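Local atomic coordinates of glycoside Hydrolase (Bacteroides plebeius, PDB entry 5T3B), a protein that probably hydrolyses glycosidic bonds in carbohydrate chains, as a member of glycoside hydrolase family 50, a family known chiefly for beta-agarases. Residues V45-K50 against S364-E369; L80-V83 against S88-K91; K140-V145 against V149-K154. All coordinates share one frame; numbering follows the deposited sequence. Where two conformers were deposited one is given.

Contact 1 of 3, residues V45-K50 against S364-E369; sequences VEYAEK and SKWSPE. With EDO (1,2-ethanediol), chain P; EDO (1,2-ethanediol), chain E.
Y47 and W366 form an offset (parallel-displaced) aromatic pair that joins strand 39-48 to the loop between strand 358-361 and helix 370-379. The evidence is in the planes and centres: the Y47 ring and the six-membered ring of W366 are tilted by only 10°, yet their centroids stand 4.6 Å apart and the overlap is slight. Y47 CD2 sits over one face of the indole, displaced toward its rim, and reaches W366 CE3 at 3.3 Å. The two side chains run past each other in opposite directions, so the phenol end of Y47 heads for the root of the tryptophan, with Y47 OH 3.9 Å from W366 CB.

V45, two residues back on the same side of the strand, extends the apolar surface. Its CG1 methyl meets the far end of the indole, 3.7 Å from W366 CH2, and the two side chains cross at about a right angle. Torsions account for these approaches: Y47 CG lies between the backbone N and the carbonyl carbon (chi1 78°), while W366 CG is anti to its own N (chi1 -175°), which extends the indole toward the strand.

Farther out, W366 NE1 is hydrogen-bonded to T60 OG1, which is likely to restrict rotation of the indole, and the ring also stacks with H421 of helix 412-427. Y47 stacks on F407, and strand 39-48 pairs with both 56-60 and 407-409, so the aromatic pair is set among three strands and a helix. Next to the tryptophan, S367 OG bonds H421 NE2 and also lies 3.0 Å from O1 of an ethanediol probably left from crystallisation.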
ATOM      1  N   VAL A  45     -11.326 -17.640  13.488  1.00 11.56           N
ATOM      2  CA  VAL A  45      -9.878 -17.662  13.368  1.00 11.25           C
ATOM      3  C   VAL A  45      -9.318 -17.019  14.625  1.00 10.98           C
ATOM      4  O   VAL A  45      -9.758 -15.941  15.043  1.00 12.30           O
ATOM      5  CB  VAL A  45      -9.366 -16.920  12.129  1.00 11.74           C
ATOM      6  CG1 VAL A  45      -7.871 -16.804  12.147  1.00 11.92           C
ATOM      7  CG2 VAL A  45      -9.859 -17.614  10.875  1.00 12.54           C
ATOM      8  N   GLU A  46      -8.407 -17.714  15.271  1.00 10.57           N
ATOM      9  CA  GLU A  46      -7.733 -17.157  16.429  1.00 10.57           C
ATOM     10  C   GLU A  46      -6.594 -16.217  16.020  1.00 10.02           C
ATOM     11  O   GLU A  46      -5.814 -16.541  15.138  1.00 11.39           O
ATOM     12  CB  GLU A  46      -7.135 -18.242  17.325  1.00 12.49           C
ATOM     13  CG  GLU A  46      -8.139 -19.167  18.024  1.00 15.38           C
ATOM     14  CD  GLU A  46      -7.314 -20.050  18.985  1.00 20.16           C
ATOM     15  OE1 GLU A  46      -6.723 -21.002  18.478  1.00 22.29           O
ATOM     16  OE2 GLU A  46      -7.112 -19.650  20.172  1.00 25.87           O
ATOM     17  N   TYR A  47      -6.464 -15.074  16.679  1.00  9.99           N
ATOM     18  CA  TYR A  47      -5.314 -14.238  16.483  1.00  9.72           C
ATOM     19  C   TYR A  47      -4.830 -13.557  17.741  1.00  9.76           C
ATOM     20  O   TYR A  47      -5.640 -13.325  18.647  1.00 10.52           O
ATOM     21  CB  TYR A  47      -5.508 -13.217  15.347  1.00 10.33           C
ATOM     22  CG  TYR A  47      -6.340 -11.996  15.695  1.00 10.32           C
ATOM     23  CD1 TYR A  47      -5.734 -10.902  16.295  1.00  9.56           C
ATOM     24  CD2 TYR A  47      -7.656 -11.868  15.320  1.00 12.33           C
ATOM     25  CE1 TYR A  47      -6.454  -9.736  16.534  1.00 11.80           C
ATOM     26  CE2 TYR A  47      -8.349 -10.693  15.554  1.00 13.08           C
ATOM     27  CZ  TYR A  47      -7.735  -9.663  16.192  1.00 12.62           C
ATOM     28  OH  TYR A  47      -8.437  -8.499  16.385  1.00 15.29           O
ATOM     29  N   ALA A  48      -3.548 -13.215  17.754  1.00  9.83           N
ATOM     30  CA  ALA A  48      -2.931 -12.487  18.858  1.00 10.11           C
ATOM     31  C   ALA A  48      -2.288 -11.246  18.303  1.00  9.29           C
ATOM     32  O   ALA A  48      -1.766 -11.248  17.181  1.00 10.23           O
ATOM     33  CB  ALA A  48      -1.863 -13.333  19.575  1.00 10.35           C
ATOM     34  N   GLU A  49      -2.197 -10.167  19.086  1.00  9.09           N
ATOM     35  CA  GLU A  49      -1.623  -8.952  18.598  1.00 10.21           C
ATOM     36  C   GLU A  49      -0.110  -9.010  18.560  1.00 10.16           C
ATOM     37  O   GLU A  49       0.519  -8.279  17.808  1.00 11.78           O
ATOM     38  CB  GLU A  49      -2.158  -7.776  19.432  1.00 11.57           C
ATOM     39  CG  GLU A  49      -3.662  -7.597  19.142  1.00 13.44           C
ATOM     40  CD  GLU A  49      -4.259  -6.374  19.816  1.00 14.56           C
ATOM     41  OE1 GLU A  49      -3.967  -6.089  20.987  1.00 15.14           O
ATOM     42  OE2 GLU A  49      -4.996  -5.657  19.114  1.00 16.96           O
ATOM     43  N   LYS A  50       0.475  -9.838  19.416  1.00 10.54           N
ATOM     44  CA  LYS A  50       1.881 -10.126  19.497  1.00 10.69           C
ATOM     45  C   LYS A  50       2.004 -11.599  19.914  1.00 10.59           C
ATOM     46  O   LYS A  50       1.078 -12.153  20.485  1.00 10.98           O
ATOM     47  CB  LYS A  50       2.629  -9.231  20.466  1.00 12.57           C
ATOM     48  CG  LYS A  50       2.825  -7.784  19.975  1.00 14.10           C
ATOM     49  CD  LYS A  50       3.856  -7.624  18.836  1.00 14.94           C
ATOM     50  CE  LYS A  50       3.892  -6.204  18.387  1.00 16.42           C
ATOM     51  NZ  LYS A  50       4.885  -5.907  17.351  1.00 18.98           N
ATOM     52  N   SER A 364      -3.557  -3.274  12.314  1.00  8.36           N
ATOM     53  CA  SER A 364      -4.203  -3.240  13.626  1.00  9.94           C
ATOM     54  C   SER A 364      -5.669  -3.455  13.610  1.00  8.55           C
ATOM     55  O   SER A 364      -6.339  -3.262  14.653  1.00 10.62           O
ATOM     56  CB  SER A 364      -3.815  -2.003  14.425  1.00 13.69           C
ATOM     57  OG  SER A 364      -2.369  -1.940  14.536  1.00 18.08           O
ATOM     58  N   LYS A 365      -6.204  -3.877  12.453  0.50  9.29           N
ATOM     59  CA  LYS A 365      -7.624  -4.211  12.294  0.50 10.02           C
ATOM     60  C   LYS A 365      -7.771  -5.578  11.695  0.50  9.74           C
ATOM     61  O   LYS A 365      -7.054  -5.964  10.754  0.50  9.36           O
ATOM     62  CB  LYS A 365      -8.357  -3.194  11.425  0.50 11.37           C
ATOM     63  CG  LYS A 365      -8.471  -1.808  12.035  0.50 11.67           C
ATOM     64  CD  LYS A 365      -9.348  -1.676  13.275  0.50 14.91           C
ATOM     65  CE  LYS A 365      -9.108  -0.315  13.923  0.50 19.51           C
ATOM     66  NZ  LYS A 365      -7.733  -0.191  14.493  0.50 25.12           N
ATOM     67  N   TRP A 366      -8.677  -6.360  12.249  1.00  9.58           N
ATOM     68  CA  TRP A 366      -8.957  -7.651  11.666  1.00  9.70           C
ATOM     69  C   TRP A 366      -9.686  -7.482  10.332  1.00  9.16           C
ATOM     70  O   TRP A 366      -9.459  -8.241   9.374  1.00 10.46           O
ATOM     71  CB  TRP A 366      -9.739  -8.539  12.668  1.00  8.88           C
ATOM     72  CG  TRP A 366      -9.945  -9.924  12.158  1.00 10.51           C
ATOM     73  CD1 TRP A 366     -11.128 -10.523  11.808  1.00  9.98           C
ATOM     74  CD2 TRP A 366      -8.917 -10.901  11.945  1.00 10.20           C
ATOM     75  NE1 TRP A 366     -10.899 -11.809  11.416  1.00 10.81           N
ATOM     76  CE2 TRP A 366      -9.540 -12.056  11.461  1.00 10.56           C
ATOM     77  CE3 TRP A 366      -7.543 -10.898  12.134  1.00 11.43           C
ATOM     78  CZ2 TRP A 366      -8.818 -13.219  11.181  1.00 12.11           C
ATOM     79  CZ3 TRP A 366      -6.841 -12.017  11.813  1.00 12.03           C
ATOM     80  CH2 TRP A 366      -7.478 -13.167  11.362  1.00 11.20           C
ATOM     81  N   SER A 367     -10.656  -6.554  10.306  1.00  9.82           N
ATOM     82  CA  SER A 367     -11.490  -6.337   9.135  1.00  9.78           C
ATOM     83  C   SER A 367     -11.269  -4.915   8.604  1.00 10.29           C
ATOM     84  O   SER A 367     -11.254  -3.945   9.376  1.00 10.95           O
ATOM     85  CB  SER A 367     -12.947  -6.497   9.503  1.00 11.64           C
ATOM     86  OG  SER A 367     -13.215  -7.726  10.122  1.00 13.52           O
ATOM     87  N   PRO A 368     -11.157  -4.757   7.275  1.00  9.36           N
ATOM     88  CA  PRO A 368     -11.237  -3.410   6.720  1.00  9.43           C
ATOM     89  C   PRO A 368     -12.493  -2.686   7.178  1.00 10.13           C
ATOM     90  O   PRO A 368     -13.537  -3.324   7.278  1.00 11.38           O
ATOM     91  CB  PRO A 368     -11.247  -3.687   5.228  1.00 11.60           C
ATOM     92  CG  PRO A 368     -10.577  -4.965   5.087  1.00 11.86           C
ATOM     93  CD  PRO A 368     -11.014  -5.764   6.229  1.00 10.35           C
ATOM     94  N   GLU A 369     -12.377  -1.402   7.514  1.00  9.68           N
ATOM     95  CA  GLU A 369     -13.491  -0.701   8.141  1.00 10.49           C
ATOM     96  C   GLU A 369     -14.283   0.021   7.055  1.00  9.68           C
ATOM     97  O   GLU A 369     -13.853   1.051   6.573  1.00 10.12           O
ATOM     98  CB  GLU A 369     -12.917   0.280   9.148  1.00  9.85           C
ATOM     99  CG  GLU A 369     -12.173  -0.387  10.292  1.00 10.27           C
ATOM    100  CD  GLU A 369     -11.196   0.531  10.956  1.00 10.99           C
ATOM    101  OE1 GLU A 369     -10.151   0.863  10.320  1.00 11.59           O
ATOM    102  OE2 GLU A 369     -11.492   0.948  12.083  1.00 13.11           O
TER
HETATM  103  C1  EDO P 514     -17.004  -8.887  10.802  1.00 35.79           C
HETATM  104  O1  EDO P 514     -16.186  -7.816  10.283  1.00 48.68           O
HETATM  105  C2  EDO P 514     -16.160 -10.130  10.915  1.00 34.82           C
HETATM  106  O2  EDO P 514     -16.414 -11.244   9.970  1.00 24.40           O
HETATM  107  C1  EDO E 503      -4.614   2.990  14.599  1.00 24.93           C
HETATM  108  O1  EDO E 503      -5.564   1.901  14.705  1.00 23.87           O
HETATM  109  C2  EDO E 503      -3.169   2.450  14.640  1.00 24.45           C
HETATM  110  O2  EDO E 503      -2.978   1.880  13.304  1.00 24.94           O

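Contact 2 of 3, residues L80-V83 against S88-K91; sequences LQSV and SYAK
S82 and A90 are joined by one backbone hydrogen bond, from A90 N to S82 O at 2.9 Å with an N-H...O angle of 162°, beside a single beta bridge pairing V83 with Y89. The chain thus turns back on the end of helix 76-82 without building a ladder. Next to the bond, V83 CA approaches S88 O at 3.1 Å, a CA-H...O contact whose angle of 127° at the hydrogen marks it as bent.

Among the side chains, Y89 brings CD1 within 3.5 Å of S82 O, an oblique approach to the ring, and CE1 comes 4.1 Å from S82 CB. Although its CB points away from the helix, CG anti to the backbone N (chi1 -167°) swings the ring back beside the carbonyl; there it also meets the ring of Y473. An alanine in place of Y89 is likely to uncover this flank of S82 and take away the ring that Y473 meets here. S82 OG turns back to Y79 O within the helix, and S88 OG bonds D115.

K91, bent at chi2, lays its CE 3.4 Å from Q81 O. A water donates to Q81 O at 2.8 Å and is held weakly by K91 NZ. Carbonyls at the helix's C-terminal end are therefore met by an amide and, through water, an ammonium group, a placement that would probably offset part of the negative charge on these carbonyls, the lysine only weakly.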
ATOM      1  N   LEU A  80      -4.584 -17.744 -16.031  1.00 12.11           N
ATOM      2  CA  LEU A  80      -3.652 -17.101 -16.972  1.00 13.89           C
ATOM      3  C   LEU A  80      -4.261 -16.879 -18.350  1.00 13.21           C
ATOM      4  O   LEU A  80      -3.870 -15.921 -19.032  1.00 16.45           O
ATOM      5  CB  LEU A  80      -2.303 -17.849 -17.023  1.00 14.21           C
ATOM      6  CG  LEU A  80      -1.537 -17.758 -15.686  1.00 16.14           C
ATOM      7  CD1 LEU A  80      -0.409 -18.780 -15.796  1.00 20.79           C
ATOM      8  CD2 LEU A  80      -0.993 -16.362 -15.338  1.00 17.22           C
ATOM      9  N   GLN A  81      -5.244 -17.670 -18.732  1.00 13.60           N
ATOM     10  CA  GLN A  81      -5.956 -17.435 -19.968  1.00 15.27           C
ATOM     11  C   GLN A  81      -6.929 -16.262 -19.936  1.00 14.64           C
ATOM     12  O   GLN A  81      -7.349 -15.809 -21.004  1.00 17.98           O
ATOM     13  CB  GLN A  81      -6.705 -18.727 -20.455  1.00 18.90           C
ATOM     14  CG  GLN A  81      -5.755 -19.865 -20.809  1.00 24.65           C
ATOM     15  CD  GLN A  81      -6.307 -20.745 -21.864  1.00 35.81           C
ATOM     16  OE1 GLN A  81      -5.671 -20.967 -22.874  1.00 62.79           O
ATOM     17  NE2 GLN A  81      -7.533 -21.172 -21.678  1.00 49.37           N
ATOM     18  N   SER A  82      -7.247 -15.772 -18.715  1.00 12.38           N
ATOM     19  CA  SER A  82      -8.245 -14.696 -18.551  1.00 13.48           C
ATOM     20  C   SER A  82      -7.681 -13.307 -18.426  1.00 12.19           C
ATOM     21  O   SER A  82      -8.426 -12.330 -18.515  1.00 12.77           O
ATOM     22  CB  SER A  82      -9.095 -14.955 -17.323  1.00 13.90           C
ATOM     23  OG  SER A  82      -8.431 -14.767 -16.086  1.00 13.78           O
ATOM     24  N   VAL A  83      -6.362 -13.246 -18.250  1.00 11.82           N
ATOM     25  CA  VAL A  83      -5.663 -12.008 -18.069  1.00 10.37           C
ATOM     26  C   VAL A  83      -4.592 -11.783 -19.113  1.00 11.13           C
ATOM     27  O   VAL A  83      -4.095 -12.756 -19.712  1.00 13.14           O
ATOM     28  CB  VAL A  83      -5.102 -11.827 -16.637  1.00 10.95           C
ATOM     29  CG1 VAL A  83      -6.187 -11.776 -15.581  1.00 11.35           C
ATOM     30  CG2 VAL A  83      -4.072 -12.890 -16.333  1.00 10.36           C
ATOM     31  N   SER A  88      -4.131  -7.878 -16.157  1.00  9.23           N
ATOM     32  CA  SER A  88      -5.402  -7.180 -16.304  1.00  8.94           C
ATOM     33  C   SER A  88      -6.435  -8.092 -16.913  1.00  9.08           C
ATOM     34  O   SER A  88      -6.069  -8.937 -17.759  1.00 10.38           O
ATOM     35  CB  SER A  88      -5.216  -6.003 -17.251  1.00 10.81           C
ATOM     36  OG  SER A  88      -4.106  -5.197 -16.839  1.00 11.89           O
ATOM     37  N   TYR A  89      -7.685  -7.950 -16.515  1.00 10.11           N
ATOM     38  CA  TYR A  89      -8.719  -8.779 -17.084  1.00 10.48           C
ATOM     39  C   TYR A  89      -8.854  -8.486 -18.576  1.00 10.73           C
ATOM     40  O   TYR A  89      -8.990  -7.355 -18.943  1.00 11.47           O
ATOM     41  CB  TYR A  89     -10.022  -8.589 -16.358  1.00 11.41           C
ATOM     42  CG  TYR A  89     -11.058  -9.645 -16.685  1.00 12.91           C
ATOM     43  CD1 TYR A  89     -10.821 -10.951 -16.357  1.00 15.77           C
ATOM     44  CD2 TYR A  89     -12.218  -9.349 -17.399  1.00 15.90           C
ATOM     45  CE1 TYR A  89     -11.720 -11.950 -16.620  1.00 18.11           C
ATOM     46  CE2 TYR A  89     -13.117 -10.371 -17.693  1.00 17.56           C
ATOM     47  CZ  TYR A  89     -12.851 -11.667 -17.328  1.00 17.97           C
ATOM     48  OH  TYR A  89     -13.732 -12.685 -17.581  1.00 24.76           O
ATOM     49  N   ALA A  90      -8.835  -9.557 -19.389  1.00 10.87           N
ATOM     50  CA  ALA A  90      -8.743  -9.369 -20.819  1.00 13.31           C
ATOM     51  C   ALA A  90     -10.050  -9.632 -21.576  1.00 12.68           C
ATOM     52  O   ALA A  90     -10.119  -9.422 -22.791  1.00 17.79           O
ATOM     53  CB  ALA A  90      -7.625 -10.312 -21.350  1.00 15.67           C
ATOM     54  N   LYS A  91     -11.075 -10.083 -20.854  1.00 13.43           N
ATOM     55  CA  LYS A  91     -12.253 -10.670 -21.482  1.00 18.14           C
ATOM     56  C   LYS A  91     -13.572  -9.955 -21.256  1.00 17.97           C
ATOM     57  O   LYS A  91     -14.641 -10.460 -21.609  1.00 22.19           O
ATOM     58  CB  LYS A  91     -12.365 -12.133 -21.016  1.00 19.02           C
ATOM     59  CG  LYS A  91     -11.133 -13.015 -21.250  1.00 21.86           C
ATOM     60  CD  LYS A  91     -10.781 -13.177 -22.692  1.00 26.86           C
ATOM     61  CE  LYS A  91      -9.737 -14.272 -22.865  1.00 29.40           C
ATOM     62  NZ  LYS A  91      -9.373 -14.317 -24.322  1.00 34.49           N
TER
HETATM   63  O   HOH W   1      -7.308 -16.739 -23.662  1.00 35.04           O

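Contact 3 of 3, residues K140-V145 against V149-K154; sequences KLYSSV and VAKSQK
L141 and K151 make a direct side-chain to backbone link between helix 135-141 and helix 145-158. K151 NZ donates to L141 O at 2.9 Å, and the nitrogen stands 31° out of the carbonyl plane with a C=O...N angle of 140°, an approach well off the axis of the carbonyl. The same ammonium group forms a salt bridge with D147 OD2, its stronger partner, so one lysine end serves both a carbonyl at the close of the first helix and a carboxylate in the first turn of the second. D147 OD2 also accepts S143 N, which draws the linker to the same acid.

Backbone bonding is simpler. V149 N reaches V145 O at 3.0 Å, the i to i+4 bond of the opening turn of helix 145-158, which S144 begins as N-cap by turning its OG to D147 N.

A water provides a third polar route. It lies 2.7 Å from Y142 OH and donates to S152 OG at the same length; S152 OG is bonded in addition to W148 O.

Apolar contact follows the lysine stem. Extended beyond CG, K151 passes obliquely by the tyrosine, its CD 3.7 Å from Y142 CD2 and its CB 4.1 Å from Y142 CE2. The methylenes therefore pack alongside the phenol ring while the charge continues to L141. W148 meets the Y142 ring edge-to-face, and F138 adds another aromatic neighbour.

The corner lies toward the outside of the chain, between two successive helices. V145 packs on A175 and V149 on Y179, both of helix 169-182; along the chain, helix 145-158 comes between parallel strands 120-126 and 163-165, an order consistent with the (beta/alpha)8 barrel of this family.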
ATOM      1  N   LYS A 140      21.245 -22.053  -4.837  1.00 10.48           N
ATOM      2  CA  LYS A 140      20.711 -23.366  -5.249  1.00 11.45           C
ATOM      3  C   LYS A 140      19.443 -23.213  -6.079  1.00 11.20           C
ATOM      4  O   LYS A 140      19.133 -24.101  -6.889  1.00 14.12           O
ATOM      5  CB  LYS A 140      20.426 -24.242  -4.038  1.00 12.78           C
ATOM      6  CG  LYS A 140      21.663 -24.599  -3.267  1.00 14.62           C
ATOM      7  CD  LYS A 140      21.249 -25.415  -2.029  1.00 19.37           C
ATOM      8  CE  LYS A 140      22.324 -25.528  -0.993  1.00 25.38           C
ATOM      9  NZ  LYS A 140      21.707 -26.108   0.210  1.00 28.93           N
ATOM     10  N   LEU A 141      18.690 -22.139  -5.864  1.00 10.91           N
ATOM     11  CA  LEU A 141      17.398 -21.973  -6.512  1.00 10.90           C
ATOM     12  C   LEU A 141      17.397 -21.048  -7.721  1.00  9.96           C
ATOM     13  O   LEU A 141      16.455 -21.109  -8.520  1.00 12.19           O
ATOM     14  CB  LEU A 141      16.375 -21.470  -5.489  1.00 11.73           C
ATOM     15  CG  LEU A 141      16.040 -22.508  -4.384  1.00 13.86           C
ATOM     16  CD1 LEU A 141      15.247 -21.856  -3.269  1.00 15.09           C
ATOM     17  CD2 LEU A 141      15.274 -23.668  -4.939  1.00 16.41           C
ATOM     18  N   TYR A 142      18.398 -20.186  -7.816  1.00  9.58           N
ATOM     19  CA  TYR A 142      18.451 -19.161  -8.856  1.00  9.37           C
ATOM     20  C   TYR A 142      19.877 -19.039  -9.331  1.00  9.83           C
ATOM     21  O   TYR A 142      20.771 -18.920  -8.510  1.00 11.04           O
ATOM     22  CB  TYR A 142      17.973 -17.797  -8.312  1.00  9.74           C
ATOM     23  CG  TYR A 142      16.628 -17.804  -7.645  1.00  9.46           C
ATOM     24  CD1 TYR A 142      16.543 -17.893  -6.251  1.00  9.97           C
ATOM     25  CD2 TYR A 142      15.447 -17.806  -8.341  1.00  9.21           C
ATOM     26  CE1 TYR A 142      15.304 -17.923  -5.615  1.00 10.08           C
ATOM     27  CE2 TYR A 142      14.201 -17.828  -7.674  1.00  9.73           C
ATOM     28  CZ  TYR A 142      14.156 -17.887  -6.278  1.00  9.47           C
ATOM     29  OH  TYR A 142      12.984 -17.891  -5.621  1.00 11.82           O
ATOM     30  N   SER A 143      20.060 -19.029 -10.652  1.00  9.84           N
ATOM     31  CA  SER A 143      21.386 -19.063 -11.220  1.00 10.23           C
ATOM     32  C   SER A 143      21.983 -17.697 -11.492  1.00  9.29           C
ATOM     33  O   SER A 143      23.155 -17.573 -11.791  1.00 10.93           O
ATOM     34  CB  SER A 143      21.352 -19.910 -12.495  1.00 10.80           C
ATOM     35  OG  SER A 143      20.543 -19.303 -13.443  1.00 13.00           O
ATOM     36  N   SER A 144      21.156 -16.663 -11.363  1.00 10.16           N
ATOM     37  CA  SER A 144      21.549 -15.284 -11.693  1.00  9.93           C
ATOM     38  C   SER A 144      20.441 -14.375 -11.179  1.00  9.74           C
ATOM     39  O   SER A 144      19.338 -14.846 -10.874  1.00  9.49           O
ATOM     40  CB  SER A 144      21.675 -15.081 -13.176  1.00  9.60           C
ATOM     41  OG  SER A 144      20.479 -15.226 -13.877  1.00 10.29           O
ATOM     42  N   VAL A 145      20.729 -13.060 -11.162  1.00  9.45           N
ATOM     43  CA  VAL A 145      19.677 -12.078 -10.870  1.00  9.68           C
ATOM     44  C   VAL A 145      18.548 -12.150 -11.853  1.00  8.76           C
ATOM     45  O   VAL A 145      17.370 -12.154 -11.477  1.00  9.54           O
ATOM     46  CB  VAL A 145      20.290 -10.686 -10.725  1.00 10.79           C
ATOM     47  CG1 VAL A 145      19.184  -9.650 -10.540  1.00 12.71           C
ATOM     48  CG2 VAL A 145      21.285 -10.668  -9.553  1.00 11.54           C
ATOM     49  N   VAL A 149      14.498 -12.899 -11.203  1.00  7.97           N
ATOM     50  CA  VAL A 149      13.343 -12.089 -11.628  1.00  8.17           C
ATOM     51  C   VAL A 149      12.406 -12.916 -12.491  1.00  8.58           C
ATOM     52  O   VAL A 149      11.182 -12.903 -12.329  1.00  8.91           O
ATOM     53  CB  VAL A 149      13.693 -10.751 -12.279  1.00  9.08           C
ATOM     54  CG1 VAL A 149      12.406  -9.994 -12.521  1.00  9.78           C
ATOM     55  CG2 VAL A 149      14.663  -9.957 -11.426  1.00  9.12           C
ATOM     56  N   ALA A 150      12.983 -13.676 -13.433  1.00  9.05           N
ATOM     57  CA  ALA A 150      12.136 -14.437 -14.355  1.00  9.61           C
ATOM     58  C   ALA A 150      11.317 -15.491 -13.643  1.00  9.34           C
ATOM     59  O   ALA A 150      10.103 -15.672 -13.890  1.00 11.57           O
ATOM     60  CB  ALA A 150      13.021 -15.039 -15.417  1.00 11.36           C
ATOM     61  N   LYS A 151      11.999 -16.261 -12.785  1.00  9.31           N
ATOM     62  CA  LYS A 151      11.282 -17.258 -12.054  1.00  9.39           C
ATOM     63  C   LYS A 151      10.232 -16.666 -11.153  1.00  8.93           C
ATOM     64  O   LYS A 151       9.151 -17.236 -10.983  1.00 10.38           O
ATOM     65  CB  LYS A 151      12.251 -18.096 -11.230  1.00 10.57           C
ATOM     66  CG  LYS A 151      13.009 -19.157 -12.018  1.00 12.40           C
ATOM     67  CD  LYS A 151      14.154 -19.787 -11.178  1.00 12.30           C
ATOM     68  CE  LYS A 151      14.644 -21.064 -11.837  1.00 13.40           C
ATOM     69  NZ  LYS A 151      15.998 -21.419 -11.318  1.00 12.44           N
ATOM     70  N   SER A 152      10.605 -15.539 -10.557  1.00  9.03           N
ATOM     71  CA  SER A 152       9.619 -14.882  -9.696  1.00  8.94           C
ATOM     72  C   SER A 152       8.408 -14.339 -10.416  1.00  9.68           C
ATOM     73  O   SER A 152       7.266 -14.461  -9.924  1.00  9.77           O
ATOM     74  CB  SER A 152      10.307 -13.768  -8.919  1.00  9.55           C
ATOM     75  OG  SER A 152      11.338 -14.251  -8.075  1.00  9.43           O
ATOM     76  N   GLN A 153       8.631 -13.735 -11.585  1.00  9.71           N
ATOM     77  CA  GLN A 153       7.484 -13.232 -12.357  1.00  9.37           C
ATOM     78  C   GLN A 153       6.529 -14.355 -12.651  1.00  9.59           C
ATOM     79  O   GLN A 153       5.306 -14.197 -12.502  1.00  9.51           O
ATOM     80  CB  GLN A 153       7.963 -12.561 -13.630  1.00 10.45           C
ATOM     81  CG  GLN A 153       6.867 -11.829 -14.376  1.00 12.83           C
ATOM     82  CD  GLN A 153       6.003 -12.704 -15.238  1.00 14.14           C
ATOM     83  OE1 GLN A 153       6.399 -13.753 -15.665  1.00 15.76           O
ATOM     84  NE2 GLN A 153       4.814 -12.253 -15.495  1.00 19.18           N
ATOM     85  N   LYS A 154       7.036 -15.538 -12.999  1.00 10.54           N
ATOM     86  CA  LYS A 154       6.185 -16.665 -13.301  1.00 10.90           C
ATOM     87  C   LYS A 154       5.473 -17.202 -12.047  1.00 11.05           C
ATOM     88  O   LYS A 154       4.285 -17.388 -12.002  1.00 12.41           O
ATOM     89  CB  LYS A 154       7.020 -17.759 -13.983  1.00 13.69           C
ATOM     90  CG  LYS A 154       6.200 -18.966 -14.351  1.00 17.34           C
ATOM     91  CD  LYS A 154       7.117 -19.938 -15.174  1.00 22.36           C
ATOM     92  CE  LYS A 154       6.822 -21.396 -14.915  1.00 33.81           C
ATOM     93  NZ  LYS A 154       5.446 -21.815 -15.117  1.00 45.78           N
TER
HETATM   94  O   HOH W   2      11.011 -16.084  -6.069  1.00  9.95           O

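In the fold
The three contacts touch nowhere and share no helix or strand. Contact 1 spans 313 intervening residues, bringing an early strand to a late loop, and its partly buried interface has a near-parallel, slid-apart ring pair but no direct hydrogen bond. Contacts 2 and 3 follow one another within that span as local turns: contact 2 folds a loop back on the end of helix 76-82, while contact 3 joins two successive helices. Contact 2 lies at the surface and relies on backbone bonding with a water; contact 3, partly buried, adds a direct lysine-to-carbonyl bond and a tyrosine beside the lysine stem. Contacts 1 and 2 have centres about 33 Å apart, whereas contacts 2 and 3 approach within about 6 Å at their nearest atoms.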